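Local coordinates for protein glutathione transferase o1 (Bombyx mori, PDB 3RBT) that probably acts as an Omega-class glutathione transferase, conjugating glutathione to substrates and reducing dehydroascorbate with it, at residues Val17-Ala22 / Pro63-Ala68; Leu42-Ala47 / Val94-Leu99; Thr139-Gly144 / Glu229-Tyr234; Asp212-Gln215 / Ile219-Lys222. All blocks are in the same frame, centred on the assembly; numbering follows the deposited sequence.

Contact 1 (Val17-Ala22 / Pro63-Ala68); sequences VIPPPA and PEWFRA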
loop_
_atom_site.group_PDB
_atom_site.type_symbol
_atom_site.label_atom_id
_atom_site.label_comp_id
_atom_site.label_asym_id
_atom_site.label_seq_id
_atom_site.Cartn_x
_atom_site.Cartn_y
_atom_site.Cartn_z
ATOM N N VAL A 17 3.096 -32.501 0.425
ATOM C CA VAL A 17 3.107 -32.893 -1.017
ATOM C C VAL A 17 1.686 -32.962 -1.596
ATOM O O VAL A 17 1.447 -32.535 -2.726
ATOM C CB VAL A 17 3.891 -34.212 -1.237
ATOM C CG1 VAL A 17 3.242 -35.381 -0.492
ATOM C CG2 VAL A 17 4.049 -34.511 -2.724
ATOM N N ILE A 18 0.758 -33.481 -0.796
ATOM C CA ILE A 18 -0.659 -33.529 -1.128
ATOM C C ILE A 18 -1.324 -32.269 -0.576
ATOM O O ILE A 18 -1.202 -31.979 0.616
ATOM C CB ILE A 18 -1.345 -34.777 -0.506
ATOM C CG1 ILE A 18 -0.583 -36.057 -0.866
ATOM C CG2 ILE A 18 -2.815 -34.870 -0.933
ATOM C CD1 ILE A 18 -0.736 -37.191 0.161
ATOM N N PRO A 19 -2.019 -31.506 -1.440
ATOM C CA PRO A 19 -2.698 -30.295 -0.982
ATOM C C PRO A 19 -3.899 -30.600 -0.091
ATOM O O PRO A 19 -4.456 -31.696 -0.168
ATOM C CB PRO A 19 -3.156 -29.633 -2.285
ATOM C CG PRO A 19 -3.271 -30.745 -3.248
ATOM C CD PRO A 19 -2.169 -31.699 -2.894
ATOM N N PRO A 20 -4.293 -29.630 0.755
ATOM C CA PRO A 20 -5.478 -29.771 1.600
ATOM C C PRO A 20 -6.740 -29.805 0.745
ATOM O O PRO A 20 -6.676 -29.452 -0.437
ATOM C CB PRO A 20 -5.451 -28.492 2.446
ATOM C CG PRO A 20 -4.663 -27.526 1.659
ATOM C CD PRO A 20 -3.615 -28.341 0.987
ATOM N N PRO A 21 -7.881 -30.224 1.332
ATOM C CA PRO A 21 -9.122 -30.290 0.561
ATOM C C PRO A 21 -9.698 -28.903 0.279
ATOM O O PRO A 21 -9.182 -27.898 0.785
ATOM C CB PRO A 21 -10.059 -31.069 1.489
ATOM C CG PRO A 21 -9.575 -30.740 2.854
ATOM C CD PRO A 21 -8.085 -30.646 2.732
ATOM N N ALA A 22 -10.755 -28.858 -0.530
ATOM C CA ALA A 22 -11.502 -27.630 -0.777
ATOM C C ALA A 22 -12.034 -27.051 0.533
ATOM O O ALA A 22 -12.373 -27.797 1.456
ATOM C CB ALA A 22 -12.650 -27.905 -1.748
ATOM N N PRO A 63 5.873 -27.139 -0.857
ATOM C CA PRO A 63 5.153 -27.986 -1.815
ATOM C C PRO A 63 5.062 -27.337 -3.188
ATOM O O PRO A 63 4.871 -26.125 -3.287
ATOM C CB PRO A 63 3.755 -28.123 -1.196
ATOM C CG PRO A 63 3.873 -27.572 0.216
ATOM C CD PRO A 63 4.970 -26.568 0.155
ATOM N N GLU A 64 5.204 -28.154 -4.227
ATOM C CA GLU A 64 5.192 -27.702 -5.620
ATOM C C GLU A 64 3.905 -27.000 -6.020
ATOM O O GLU A 64 3.941 -26.007 -6.744
ATOM C CB GLU A 64 5.474 -28.875 -6.572
ATOM C CG GLU A 64 6.961 -29.121 -6.803
ATOM C CD GLU A 64 7.255 -30.213 -7.823
ATOM O OE1 GLU A 64 6.309 -30.847 -8.350
ATOM O OE2 GLU A 64 8.453 -30.446 -8.093
ATOM N N TRP A 65 2.776 -27.524 -5.551
ATOM C CA TRP A 65 1.466 -26.932 -5.831
ATOM C C TRP A 65 1.322 -25.546 -5.199
ATOM O O TRP A 65 0.562 -24.713 -5.691
ATOM C CB TRP A 65 0.332 -27.857 -5.376
ATOM C CG TRP A 65 0.353 -28.176 -3.912
ATOM C CD1 TRP A 65 0.855 -29.303 -3.330
ATOM C CD2 TRP A 65 -0.152 -27.364 -2.843
ATOM N NE1 TRP A 65 0.696 -29.247 -1.966
ATOM C CE2 TRP A 65 0.084 -28.067 -1.638
ATOM C CE3 TRP A 65 -0.778 -26.106 -2.784
ATOM C CZ2 TRP A 65 -0.282 -27.559 -0.387
ATOM C CZ3 TRP A 65 -1.140 -25.598 -1.534
ATOM C CH2 TRP A 65 -0.889 -26.325 -0.357
ATOM N N PHE A 66 2.044 -25.310 -4.105
ATOM C CA PHE A 66 2.044 -24.000 -3.465
ATOM C C PHE A 66 2.825 -22.996 -4.307
ATOM O O PHE A 66 2.302 -21.930 -4.622
ATOM C CB PHE A 66 2.565 -24.066 -2.022
ATOM C CG PHE A 66 2.440 -22.763 -1.268
ATOM C CD1 PHE A 66 1.225 -22.374 -0.712
ATOM C CD2 PHE A 66 3.537 -21.927 -1.112
ATOM C CE1 PHE A 66 1.109 -21.167 -0.018
ATOM C CE2 PHE A 66 3.435 -20.726 -0.414
ATOM C CZ PHE A 66 2.218 -20.341 0.128
ATOM N N ARG A 67 4.055 -23.348 -4.688
ATOM C CA ARG A 67 4.855 -22.506 -5.590
ATOM C C ARG A 67 4.079 -22.166 -6.857
ATOM O O ARG A 67 4.070 -21.018 -7.287
ATOM C CB ARG A 67 6.192 -23.165 -5.953
ATOM C CG ARG A 67 7.136 -23.342 -4.770
ATOM C CD ARG A 67 8.452 -23.988 -5.164
ATOM N NE ARG A 67 8.778 -25.116 -4.291
ATOM C CZ ARG A 67 9.941 -25.769 -4.288
ATOM N NH1 ARG A 67 10.922 -25.408 -5.112
ATOM N NH2 ARG A 67 10.127 -26.786 -3.450
ATOM N N ALA A 68 3.402 -23.159 -7.429
ATOM C CA ALA A 68 2.623 -22.954 -8.649
ATOM C C ALA A 68 1.533 -21.889 -8.505
ATOM O O ALA A 68 1.307 -21.114 -9.432
ATOM C CB ALA A 68 2.032 -24.269 -9.135
#
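The carbonyl oxygen of V17 meets the W65 indole at its edge, near the ring plane, with V17 O 3.3 Å from W65 CD1; NE1 of W65 lies 3.5 Å from the same V17 O. From there the loop runs past the indole. P19 CB sits above one face, 3.8 Å from the centroid of the five-membered ring of W65 and only 14° off the ring normal, a well-centred CH-pi contact. One residue on, P20 CD reaches the far end of the bicycle, 3.6 Å from W65 CH2, at an oblique angle. The opposite face is backed by P63 CB and F66 CB, from the N-cap and first turn of the W65 helix, both offset toward the rim. A chi1 of 59° sets CG between the backbone N and the carbonyl carbon and swings the ring toward the loop. P63 stands at the N-cap of helix 64-69 and its carbonyl accepts R67 N. With an alanine in place of W65, P19 would probably lose the ring face under its CB and P20 CD its neighbour, leaving the loop freer to move. Next to the contact, P20 also packs on R28 and Y30 of strand 27-31. P19 to P21 have polyproline II backbone angles, and the whole is consistent with the proline-rich N-terminal extension of Omega-class transferases, here laid across a helix of the thioredoxin-like domain.

Contact 2 (Leu42-Ala47 / Val94-Leu99); sequences LLVLEA and VICDYL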
loop_
_atom_site.group_PDB
_atom_site.type_symbol
_atom_site.label_atom_id
_atom_site.label_comp_id
_atom_site.label_asym_id
_atom_site.label_seq_id
_atom_site.Cartn_x
_atom_site.Cartn_y
_atom_site.Cartn_z
ATOM N N LEU A 42 -3.345 -13.342 11.655
ATOM C CA LEU A 42 -3.914 -14.116 12.772
ATOM C C LEU A 42 -4.656 -13.224 13.778
ATOM O O LEU A 42 -5.726 -13.583 14.252
ATOM C CB LEU A 42 -2.846 -14.963 13.488
ATOM C CG LEU A 42 -2.295 -16.174 12.719
ATOM C CD1 LEU A 42 -1.042 -16.738 13.404
ATOM C CD2 LEU A 42 -3.364 -17.262 12.559
ATOM N N LEU A 43 -4.075 -12.073 14.098
ATOM C CA LEU A 43 -4.705 -11.112 15.016
ATOM C C LEU A 43 -6.067 -10.611 14.516
ATOM O O LEU A 43 -7.044 -10.589 15.271
ATOM C CB LEU A 43 -3.776 -9.920 15.269
ATOM C CG LEU A 43 -2.482 -10.222 16.029
ATOM C CD1 LEU A 43 -1.575 -8.972 16.089
ATOM C CD2 LEU A 43 -2.732 -10.830 17.419
ATOM N N VAL A 44 -6.112 -10.220 13.242
ATOM C CA VAL A 44 -7.332 -9.707 12.607
ATOM C C VAL A 44 -8.429 -10.768 12.540
ATOM O O VAL A 44 -9.569 -10.514 12.946
ATOM C CB VAL A 44 -7.021 -9.091 11.213
ATOM C CG1 VAL A 44 -8.310 -8.717 10.460
ATOM C CG2 VAL A 44 -6.133 -7.865 11.391
ATOM N N LEU A 45 -8.083 -11.958 12.055
ATOM C CA LEU A 45 -9.028 -13.085 12.022
ATOM C C LEU A 45 -9.668 -13.337 13.380
ATOM O O LEU A 45 -10.882 -13.562 13.488
ATOM C CB LEU A 45 -8.318 -14.361 11.571
ATOM C CG LEU A 45 -7.978 -14.508 10.086
ATOM C CD1 LEU A 45 -6.838 -15.496 9.941
ATOM C CD2 LEU A 45 -9.206 -14.965 9.287
ATOM N N GLU A 46 -8.837 -13.308 14.414
ATOM C CA GLU A 46 -9.285 -13.551 15.778
ATOM C C GLU A 46 -10.165 -12.381 16.245
ATOM O O GLU A 46 -11.262 -12.594 16.754
ATOM C CB GLU A 46 -8.068 -13.756 16.693
ATOM C CG GLU A 46 -8.332 -14.572 17.960
ATOM C CD GLU A 46 -8.477 -16.068 17.707
ATOM O OE1 GLU A 46 -7.563 -16.697 17.140
ATOM O OE2 GLU A 46 -9.515 -16.624 18.096
ATOM N N ALA A 47 -9.704 -11.149 16.015
ATOM C CA ALA A 47 -10.484 -9.947 16.354
ATOM C C ALA A 47 -11.867 -9.955 15.708
ATOM O O ALA A 47 -12.849 -9.551 16.327
ATOM C CB ALA A 47 -9.729 -8.688 15.965
ATOM N N VAL A 94 -3.683 -5.997 2.313
ATOM C CA VAL A 94 -4.831 -6.290 1.450
ATOM C C VAL A 94 -5.725 -7.367 2.087
ATOM O O VAL A 94 -6.968 -7.257 2.077
ATOM C CB VAL A 94 -4.368 -6.710 0.041
ATOM C CG1 VAL A 94 -5.544 -7.114 -0.825
ATOM C CG2 VAL A 94 -3.600 -5.568 -0.613
ATOM N N ILE A 95 -5.075 -8.376 2.664
ATOM C CA ILE A 95 -5.757 -9.489 3.338
ATOM C C ILE A 95 -6.602 -8.997 4.510
ATOM O O ILE A 95 -7.779 -9.333 4.617
ATOM C CB ILE A 95 -4.754 -10.571 3.816
ATOM C CG1 ILE A 95 -4.256 -11.397 2.614
ATOM C CG2 ILE A 95 -5.409 -11.485 4.816
ATOM C CD1 ILE A 95 -2.970 -12.230 2.875
ATOM N N CYS A 96 -5.996 -8.185 5.371
ATOM C CA CYS A 96 -6.669 -7.707 6.559
ATOM C C CYS A 96 -7.800 -6.751 6.207
ATOM O O CYS A 96 -8.839 -6.776 6.864
ATOM C CB CYS A 96 -5.672 -7.038 7.513
ATOM S SG CYS A 96 -4.518 -8.195 8.319
ATOM N N ASP A 97 -7.593 -5.920 5.180
ATOM C CA ASP A 97 -8.623 -4.991 4.707
ATOM C C ASP A 97 -9.786 -5.732 4.047
ATOM O O ASP A 97 -10.952 -5.374 4.257
ATOM C CB ASP A 97 -8.041 -3.920 3.765
ATOM C CG ASP A 97 -7.162 -2.896 4.506
ATOM O OD1 ASP A 97 -7.167 -2.872 5.755
ATOM O OD2 ASP A 97 -6.479 -2.097 3.836
ATOM N N TYR A 98 -9.459 -6.778 3.285
ATOM C CA TYR A 98 -10.479 -7.669 2.729
ATOM C C TYR A 98 -11.374 -8.196 3.854
ATOM O O TYR A 98 -12.589 -8.110 3.772
ATOM C CB TYR A 98 -9.854 -8.848 1.959
ATOM C CG TYR A 98 -10.869 -9.929 1.700
ATOM C CD1 TYR A 98 -11.807 -9.790 0.678
ATOM C CD2 TYR A 98 -10.941 -11.058 2.517
ATOM C CE1 TYR A 98 -12.768 -10.766 0.455
ATOM C CE2 TYR A 98 -11.905 -12.036 2.298
ATOM C CZ TYR A 98 -12.814 -11.882 1.273
ATOM O OH TYR A 98 -13.780 -12.847 1.048
ATOM N N LEU A 99 -10.751 -8.732 4.902
ATOM C CA LEU A 99 -11.471 -9.291 6.046
ATOM C C LEU A 99 -12.345 -8.257 6.739
ATOM O O LEU A 99 -13.467 -8.566 7.132
ATOM C CB LEU A 99 -10.497 -9.912 7.054
ATOM C CG LEU A 99 -9.691 -11.114 6.525
ATOM C CD1 LEU A 99 -8.628 -11.531 7.532
ATOM C CD2 LEU A 99 -10.636 -12.283 6.195
#
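V44 points toward helix 92-102 and splits its two methyls between two partners. CG2 goes to the sulfur, with V44 CG2 3.5 Å from C96 SG, and CG1 leans toward the leucine one turn further along, V44 CG1 lying 4.1 Å from L99 CD1. The torsion explains the division: at chi1 173° CG1 is anti to the backbone N and CG2 anti to the carbonyl carbon. C96 does not point at the other helix; its sulfur, set anti to the carbonyl carbon at chi1 -70°, comes alongside V44, 3.9 Å from V44 CB. L99 does point across, and its CD1 is shared. The L45 side chain starts off to one side, but its end bends back until L45 CD2 is 3.9 Å from L99 CD1, and L45 and L99 meet at a slant. These are the two helices on one face of the thioredoxin-like sheet in the N-terminal domain of a glutathione transferase. Their segments run nearly parallel, 6° apart, with axes approaching to 9.9 Å. Beneath them, L99 and I95 rest on L78 of strand 77-80 and L45 on Y52 of strand 52-56. Above them comes the helical domain, where L43 packs on P181 and C96 on M178 of helix 174-186. On its outer side helix 92-102 reaches the dimer interface: D97 OD2 forms a salt bridge with R120 NH1 of the second subunit, and Y98 packs on P113 of that chain.

Contact 3 (Thr139-Gly144 / Glu229-Tyr234); sequences TNFAFG and EYFDYY
F141 and N140 both have positive phi angles, left-handed helical values in the loop between helices 113-138 and 145-162, where the F141 side chain points toward helix 227-237. Its ring goes to two residues three apart on that helix. F141 CE1 lies 3.6 Å from F231 CE1; the rings are inclined by 34° with centroids 5.6 Å apart, a slanted pairing. F231 reaches it through CG placed anti to its backbone N (chi1 176°). The edge of F141 touches an aliphatic carbon: F141 CE2 is 4.1 Å from Y234 CB, near the ring plane. The Y234 ring itself leads away, and its hydroxyl bonds to R185 NE. Around F141 the site is completed by C136, L188 and V192, and F231 also packs on C191 and V192. A serine instead of F141 would probably open a gap beside F231 and leave Y234 CB uncovered by the loop. This is hydrophobic packing of an inter-helix loop against the C-terminal helix, within the all-helical C-terminal domain of the glutathione transferase fold.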
loop_
_atom_site.group_PDB
_atom_site.type_symbol
_atom_site.label_atom_id
_atom_site.label_comp_id
_atom_site.label_asym_id
_atom_site.label_seq_id
_atom_site.Cartn_x
_atom_site.Cartn_y
_atom_site.Cartn_z
ATOM N N THR A 139 21.291 -9.918 12.387
ATOM C CA THR A 139 22.705 -9.632 12.657
ATOM C C THR A 139 23.102 -9.701 14.143
ATOM O O THR A 139 23.886 -8.881 14.619
ATOM C CB THR A 139 23.103 -8.241 12.092
ATOM O OG1 THR A 139 22.304 -7.225 12.711
ATOM C CG2 THR A 139 22.909 -8.186 10.572
ATOM N N ASN A 140 22.590 -10.702 14.856
ATOM C CA ASN A 140 22.698 -10.776 16.328
ATOM C C ASN A 140 22.423 -9.437 17.043
ATOM O O ASN A 140 23.225 -8.966 17.861
ATOM C CB ASN A 140 24.026 -11.407 16.795
ATOM C CG ASN A 140 23.963 -11.903 18.244
ATOM O OD1 ASN A 140 23.300 -12.897 18.546
ATOM N ND2 ASN A 140 24.655 -11.208 19.139
ATOM N N PHE A 141 21.286 -8.831 16.698
ATOM C CA PHE A 141 20.724 -7.674 17.410
ATOM C C PHE A 141 21.720 -6.529 17.575
ATOM O O PHE A 141 21.664 -5.773 18.548
ATOM C CB PHE A 141 20.121 -8.118 18.754
ATOM C CG PHE A 141 19.486 -9.484 18.702
ATOM C CD1 PHE A 141 20.137 -10.589 19.242
ATOM C CD2 PHE A 141 18.259 -9.670 18.074
ATOM C CE1 PHE A 141 19.561 -11.852 19.180
ATOM C CE2 PHE A 141 17.679 -10.930 18.004
ATOM C CZ PHE A 141 18.327 -12.021 18.560
ATOM N N ALA A 142 22.614 -6.408 16.596
ATOM C CA ALA A 142 23.696 -5.427 16.616
ATOM C C ALA A 142 23.391 -4.153 15.822
ATOM O O ALA A 142 23.956 -3.096 16.111
ATOM C CB ALA A 142 24.988 -6.068 16.113
ATOM N N PHE A 143 22.508 -4.248 14.830
ATOM C CA PHE A 143 22.280 -3.134 13.906
ATOM C C PHE A 143 20.815 -2.721 13.736
ATOM O O PHE A 143 19.900 -3.462 14.102
ATOM C CB PHE A 143 22.910 -3.433 12.536
ATOM C CG PHE A 143 24.391 -3.696 12.592
ATOM C CD1 PHE A 143 25.294 -2.649 12.777
ATOM C CD2 PHE A 143 24.882 -4.992 12.470
ATOM C CE1 PHE A 143 26.672 -2.891 12.834
ATOM C CE2 PHE A 143 26.256 -5.245 12.526
ATOM C CZ PHE A 143 27.152 -4.193 12.707
ATOM N N GLY A 144 20.630 -1.519 13.182
ATOM C CA GLY A 144 19.326 -0.948 12.813
ATOM C C GLY A 144 18.397 -0.565 13.971
ATOM O O GLY A 144 17.191 -0.387 13.778
ATOM N N GLU A 229 11.284 -16.522 24.209
ATOM C CA GLU A 229 10.910 -17.382 23.090
ATOM C C GLU A 229 11.287 -16.742 21.754
ATOM O O GLU A 229 11.862 -17.403 20.894
ATOM C CB GLU A 229 9.413 -17.745 23.138
ATOM C CG GLU A 229 9.057 -18.759 24.246
ATOM C CD GLU A 229 7.585 -18.718 24.647
ATOM O OE1 GLU A 229 6.785 -18.071 23.939
ATOM O OE2 GLU A 229 7.221 -19.328 25.674
ATOM N N TYR A 230 10.987 -15.456 21.591
ATOM C CA TYR A 230 11.415 -14.731 20.390
ATOM C C TYR A 230 12.934 -14.715 20.261
ATOM O O TYR A 230 13.465 -14.898 19.156
ATOM C CB TYR A 230 10.877 -13.304 20.379
ATOM C CG TYR A 230 9.433 -13.182 19.928
ATOM C CD1 TYR A 230 8.960 -13.886 18.817
ATOM C CD2 TYR A 230 8.550 -12.339 20.598
ATOM C CE1 TYR A 230 7.631 -13.762 18.402
ATOM C CE2 TYR A 230 7.226 -12.204 20.189
ATOM C CZ TYR A 230 6.776 -12.916 19.097
ATOM O OH TYR A 230 5.466 -12.781 18.698
ATOM N N PHE A 231 13.615 -14.516 21.395
ATOM C CA PHE A 231 15.078 -14.406 21.443
ATOM C C PHE A 231 15.756 -15.706 21.017
ATOM O O PHE A 231 16.654 -15.695 20.177
ATOM C CB PHE A 231 15.539 -13.966 22.839
ATOM C CG PHE A 231 17.041 -13.922 23.017
ATOM C CD1 PHE A 231 17.816 -12.960 22.368
ATOM C CD2 PHE A 231 17.679 -14.827 23.870
ATOM C CE1 PHE A 231 19.209 -12.911 22.551
ATOM C CE2 PHE A 231 19.069 -14.781 24.057
ATOM C CZ PHE A 231 19.831 -13.819 23.396
ATOM N N ASP A 232 15.311 -16.821 21.591
ATOM C CA ASP A 232 15.818 -18.129 21.204
ATOM C C ASP A 232 15.500 -18.463 19.744
ATOM O O ASP A 232 16.330 -19.058 19.053
ATOM C CB ASP A 232 15.314 -19.207 22.168
ATOM C CG ASP A 232 16.033 -19.159 23.504
ATOM O OD1 ASP A 232 17.226 -18.796 23.504
ATOM O OD2 ASP A 232 15.418 -19.474 24.545
ATOM N N TYR A 233 14.316 -18.062 19.275
ATOM C CA TYR A 233 13.967 -18.240 17.866
ATOM C C TYR A 233 14.843 -17.424 16.916
ATOM O O TYR A 233 15.407 -17.970 15.964
ATOM C CB TYR A 233 12.497 -17.911 17.567
ATOM C CG TYR A 233 12.249 -17.956 16.070
ATOM C CD1 TYR A 233 12.252 -16.788 15.300
ATOM C CD2 TYR A 233 12.081 -19.175 15.413
ATOM C CE1 TYR A 233 12.063 -16.832 13.915
ATOM C CE2 TYR A 233 11.886 -19.231 14.032
ATOM C CZ TYR A 233 11.883 -18.058 13.294
ATOM O OH TYR A 233 11.696 -18.121 11.940
ATOM N N TYR A 234 14.929 -16.117 17.151
ATOM C CA TYR A 234 15.648 -15.247 16.227
ATOM C C TYR A 234 17.166 -15.449 16.218
ATOM O O TYR A 234 17.792 -15.295 15.171
ATOM C CB TYR A 234 15.235 -13.773 16.391
ATOM C CG TYR A 234 13.897 -13.491 15.718
ATOM C CD1 TYR A 234 12.755 -13.219 16.466
ATOM C CD2 TYR A 234 13.779 -13.529 14.329
ATOM C CE1 TYR A 234 11.524 -12.979 15.839
ATOM C CE2 TYR A 234 12.563 -13.298 13.692
ATOM C CZ TYR A 234 11.440 -13.027 14.449
ATOM O OH TYR A 234 10.250 -12.803 13.810
#

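Contact 4 (Asp212-Gln215 / Ile219-Lys222); sequences DQMQ and IVKK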
loop_
_atom_site.group_PDB
_atom_site.type_symbol
_atom_site.label_atom_id
_atom_site.label_comp_id
_atom_site.label_asym_id
_atom_site.label_seq_id
_atom_site.Cartn_x
_atom_site.Cartn_y
_atom_site.Cartn_z
ATOM N N ASP A 212 1.827 -2.406 27.264
ATOM C CA ASP A 212 1.377 -3.158 28.437
ATOM C C ASP A 212 -0.087 -3.552 28.312
ATOM O O ASP A 212 -0.457 -4.692 28.592
ATOM C CB ASP A 212 1.590 -2.342 29.721
ATOM C CG ASP A 212 3.050 -2.189 30.074
ATOM O OD1 ASP A 212 3.861 -3.036 29.635
ATOM O OD2 ASP A 212 3.390 -1.228 30.792
ATOM N N GLN A 213 -0.913 -2.600 27.889
ATOM C CA GLN A 213 -2.335 -2.847 27.695
ATOM C C GLN A 213 -2.601 -3.851 26.572
ATOM O O GLN A 213 -3.454 -4.719 26.714
ATOM C CB GLN A 213 -3.082 -1.530 27.447
ATOM C CG GLN A 213 -3.237 -0.668 28.704
ATOM C CD GLN A 213 -4.148 -1.304 29.734
ATOM O OE1 GLN A 213 -5.270 -1.717 29.420
ATOM N NE2 GLN A 213 -3.675 -1.386 30.974
ATOM N N MET A 214 -1.862 -3.735 25.467
ATOM C CA MET A 214 -1.991 -4.686 24.362
ATOM C C MET A 214 -1.656 -6.100 24.825
ATOM O O MET A 214 -2.302 -7.047 24.406
ATOM C CB MET A 214 -1.086 -4.303 23.188
ATOM C CG MET A 214 -1.561 -3.118 22.362
ATOM S SD MET A 214 -3.100 -3.375 21.446
ATOM C CE MET A 214 -2.582 -4.562 20.198
ATOM N N GLN A 215 -0.656 -6.240 25.696
ATOM C CA GLN A 215 -0.278 -7.567 26.205
ATOM C C GLN A 215 -1.403 -8.287 26.963
ATOM O O GLN A 215 -1.425 -9.521 27.026
ATOM C CB GLN A 215 0.983 -7.485 27.065
ATOM C CG GLN A 215 2.259 -7.272 26.248
ATOM C CD GLN A 215 3.479 -7.088 27.124
ATOM O OE1 GLN A 215 4.000 -5.980 27.249
ATOM N NE2 GLN A 215 3.929 -8.176 27.758
ATOM N N ILE A 219 -7.088 -11.350 22.366
ATOM C CA ILE A 219 -6.670 -11.655 21.008
ATOM C C ILE A 219 -5.138 -11.707 20.901
ATOM O O ILE A 219 -4.584 -12.647 20.323
ATOM C CB ILE A 219 -7.297 -10.640 20.018
ATOM C CG1 ILE A 219 -8.826 -10.786 20.025
ATOM C CG2 ILE A 219 -6.749 -10.825 18.602
ATOM C CD1 ILE A 219 -9.567 -9.479 19.822
ATOM N N VAL A 220 -4.462 -10.704 21.461
ATOM C CA VAL A 220 -3.000 -10.676 21.503
ATOM C C VAL A 220 -2.448 -11.941 22.173
ATOM O O VAL A 220 -1.569 -12.626 21.627
ATOM C CB VAL A 220 -2.488 -9.415 22.241
ATOM C CG1 VAL A 220 -1.027 -9.583 22.697
ATOM C CG2 VAL A 220 -2.654 -8.178 21.367
ATOM N N LYS A 221 -2.994 -12.242 23.346
ATOM C CA LYS A 221 -2.584 -13.374 24.168
ATOM C C LYS A 221 -2.693 -14.717 23.438
ATOM O O LYS A 221 -1.859 -15.598 23.628
ATOM C CB LYS A 221 -3.424 -13.397 25.445
ATOM C CG LYS A 221 -2.633 -13.614 26.709
ATOM C CD LYS A 221 -3.509 -13.400 27.959
ATOM C CE LYS A 221 -2.708 -13.601 29.241
ATOM N NZ LYS A 221 -1.376 -12.915 29.180
ATOM N N LYS A 222 -3.707 -14.855 22.587
ATOM C CA LYS A 222 -3.900 -16.067 21.786
ATOM C C LYS A 222 -2.694 -16.415 20.883
ATOM O O LYS A 222 -2.374 -17.596 20.716
ATOM C CB LYS A 222 -5.183 -15.952 20.947
ATOM C CG LYS A 222 -5.793 -17.291 20.513
ATOM C CD LYS A 222 -6.621 -17.915 21.628
ATOM C CE LYS A 222 -6.613 -19.436 21.565
ATOM N NZ LYS A 222 -7.225 -20.022 22.798
#
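M214 and V220 meet across a helix-to-helix connection, where helix 205-216 gives way after a short break to helix 218-222 in the helical domain of the transferase. The apolar part is carried by the methionine methyl. M214 CE lies 3.8 Å from V220 CG2, and the two side chains cross at about a right angle. The methionine chain is bent at both chi2 (-66°) and chi3 (-69°), a curl that brings its end round to the valine. The other branch of V220 covers the backbone of the first helix, with CG1 4.1 Å from Q215 CA. Both M214 and V220 pack further on W180 of helix 174-186, and V220 also on E184, which sets the connection against a central helix of the domain. I219, just before V220, packs instead on E46 and A47 of helix 36-47, in the thioredoxin-like domain. The polar approach is long: the K221 ammonium, NZ, stays 4.0 Å from the backbone Q215 O, with no hydrogen bond between them. The last kind of contact is carbonyl against aliphatic carbon, and it is close. M214 O sits in the notch between the two valine methyls, 3.2 Å from V220 CB and 3.3 Å from each of V220 CG1 and V220 CG2.

Overall arrangement
From the N terminus, contact 1 lays the leading loop on helix 64-69 and closes a loop around strands 27-31 and 52-56 and helix 36-47. Contact 2 opens inside that loop and closes beyond it, so the two cross; both belong to the thioredoxin-like domain, their centres about 23 Å apart. The helical domain follows in series. Contact 3 joins the loop after helix 113-138 to helix 227-237 near the C terminus, and contact 4, a short local closure, is nested within it. Contacts 2 and 4 touch where I219 packs on L43, E46 and A47, linking the two domains; contacts 2 and 3 lie on opposite sides of the chain's centre.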